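Local atomic coordinates of pheromone from Euplotes raikovi Er-13 (Euplotes raikovi, PDB entry 6E6N), a protein that probably acts as a secreted mating signal of a ciliate, a small disulfide-rich three-helix pheromone of the Euplotes raikovi family. Residues T11-C16 with G29-I34. Numbering follows the deposited sequence.
Sequences TNEEGC and GCLMYI
The disulfide C16–C30 ties helix 13-20 to helix 24-37 in the three-helix, three-disulfide fold of this pheromone. C16 SG and C30 SG are 2.1 Å apart, with a chi3 of -76°. C30 already points its CB at helix 13-20, and with SG anti to its backbone N (chi1 -177°) the sulfur extends to C16 SG. The T11 methyl, CG2, gives C30 SG apolar cover at 4.1 Å. I34, one turn after C30, packs beside the bond: its CD1 lies 3.8 Å from C16 SG and also meets the loop just before helix 13-20, 3.4 Å from T11 O. A branched, purely apolar residue suits this buried place, since it covers sulfur and backbone together. L31, next to C30 in sequence, rests its CD2 on C16 CB at 3.9 Å and on E13 CG at 3.8 Å. E13 crosses L31 at about a right angle; its methylenes give apolar contact while its bent chain takes OE2 to a hydrogen bond with W35 NE1 of the same helix as L31. C30 also touches C3 and A7 of helix 2-8, so the disulfide lies where the three helices meet. With one covalent bond and aliphatic packing joining the segments, the disulfide probably fixes the spacing of the two helices.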
loop_
_atom_site.group_PDB
_atom_site.type_symbol
_atom_site.label_atom_id
_atom_site.label_comp_id
_atom_site.label_asym_id
_atom_site.label_seq_id
_atom_site.Cartn_x
_atom_site.Cartn_y
_atom_site.Cartn_z
ATOM N N THR A 11 5.051 4.790 0.643
ATOM C CA THR A 11 4.805 4.991 -0.788
ATOM C C THR A 11 3.610 5.852 -0.980
ATOM O O THR A 11 2.933 6.262 -0.048
ATOM C CB THR A 11 4.648 3.598 -1.453
ATOM O OG1 THR A 11 4.738 3.709 -2.880
ATOM C CG2 THR A 11 3.275 2.961 -1.134
ATOM N N ASN A 12 3.368 6.214 -2.238
ATOM C CA ASN A 12 2.210 7.017 -2.570
ATOM C C ASN A 12 1.089 6.102 -3.071
ATOM O O ASN A 12 1.188 4.849 -3.061
ATOM C CB ASN A 12 2.572 8.110 -3.558
ATOM C CG ASN A 12 3.142 7.614 -4.852
ATOM O OD1 ASN A 12 3.052 6.436 -5.186
ATOM N ND2 ASN A 12 3.797 8.536 -5.590
ATOM N N GLU A 13 0.015 6.667 -3.523
ATOM C CA GLU A 13 -1.161 5.888 -3.838
ATOM C C GLU A 13 -0.973 4.967 -5.041
ATOM O O GLU A 13 -1.339 3.781 -4.982
ATOM C CB GLU A 13 -2.354 6.791 -4.109
ATOM C CG GLU A 13 -2.839 7.541 -2.865
ATOM C CD GLU A 13 -1.994 8.742 -2.446
ATOM O OE1 GLU A 13 -1.046 9.166 -3.137
ATOM O OE2 GLU A 13 -2.288 9.206 -1.345
ATOM N N GLU A 14 -0.314 5.460 -6.076
ATOM C CA GLU A 14 0.106 4.638 -7.206
ATOM C C GLU A 14 1.076 3.538 -6.780
ATOM O O GLU A 14 1.056 2.454 -7.351
ATOM C CB GLU A 14 0.710 5.495 -8.308
ATOM C CG GLU A 14 -0.044 6.803 -8.571
ATOM C CD GLU A 14 0.570 8.055 -7.863
ATOM O OE1 GLU A 14 0.259 8.343 -6.643
ATOM O OE2 GLU A 14 1.338 8.788 -8.585
ATOM N N GLY A 15 1.908 3.829 -5.791
ATOM C CA GLY A 15 2.792 2.842 -5.296
ATOM C C GLY A 15 2.083 1.703 -4.607
ATOM O O GLY A 15 2.457 0.555 -4.732
ATOM N N CYS A 16 1.059 2.025 -3.824
ATOM C CA CYS A 16 0.248 0.981 -3.252
ATOM C C CYS A 16 -0.408 0.130 -4.334
ATOM O O CYS A 16 -0.448 -1.110 -4.246
ATOM C CB CYS A 16 -0.861 1.503 -2.329
ATOM S SG CYS A 16 -0.369 2.138 -0.724
ATOM N N GLY A 29 -5.594 -1.959 2.259
ATOM C CA GLY A 29 -4.787 -1.828 3.515
ATOM C C GLY A 29 -3.628 -0.872 3.378
ATOM O O GLY A 29 -3.330 -0.090 4.287
ATOM N N CYS A 30 -2.975 -0.951 2.227
ATOM C CA CYS A 30 -1.871 -0.083 1.984
ATOM C C CYS A 30 -2.294 1.379 1.936
ATOM O O CYS A 30 -1.664 2.234 2.562
ATOM C CB CYS A 30 -1.179 -0.502 0.709
ATOM S SG CYS A 30 0.342 0.421 0.230
ATOM N N LEU A 31 -3.399 1.660 1.228
ATOM C CA LEU A 31 -3.920 3.022 1.154
ATOM C C LEU A 31 -4.346 3.580 2.517
ATOM O O LEU A 31 -3.966 4.698 2.887
ATOM C CB LEU A 31 -5.063 3.051 0.163
ATOM C CG LEU A 31 -4.692 2.840 -1.335
ATOM C CD1 LEU A 31 -5.979 2.653 -2.127
ATOM C CD2 LEU A 31 -3.853 4.016 -1.848
ATOM N N MET A 32 -5.075 2.761 3.278
ATOM C CA MET A 32 -5.497 3.123 4.645
ATOM C C MET A 32 -4.247 3.462 5.472
ATOM O O MET A 32 -4.187 4.445 6.160
ATOM C CB MET A 32 -6.259 1.971 5.313
ATOM C CG MET A 32 -7.522 1.468 4.626
ATOM S SD MET A 32 -8.948 2.434 5.058
ATOM C CE MET A 32 -8.397 3.261 6.526
ATOM N N TYR A 33 -3.226 2.611 5.376
ATOM C CA TYR A 33 -1.986 2.826 6.117
ATOM C C TYR A 33 -1.330 4.121 5.765
ATOM O O TYR A 33 -0.967 4.901 6.671
ATOM C CB TYR A 33 -1.025 1.665 5.940
ATOM C CG TYR A 33 0.232 1.845 6.807
ATOM C CD1 TYR A 33 0.203 1.520 8.141
ATOM C CD2 TYR A 33 1.362 2.448 6.311
ATOM C CE1 TYR A 33 1.290 1.767 8.978
ATOM C CE2 TYR A 33 2.480 2.677 7.142
ATOM C CZ TYR A 33 2.420 2.315 8.486
ATOM O OH TYR A 33 3.482 2.562 9.317
ATOM N N ILE A 34 -1.111 4.379 4.478
ATOM C CA ILE A 34 -0.382 5.604 4.104
ATOM C C ILE A 34 -1.175 6.874 4.370
ATOM O O ILE A 34 -0.619 7.907 4.707
ATOM C CB ILE A 34 0.181 5.600 2.664
ATOM C CG1 ILE A 34 -0.942 5.662 1.609
ATOM C CG2 ILE A 34 1.116 4.439 2.476
ATOM C CD1 ILE A 34 -0.425 5.860 0.180
#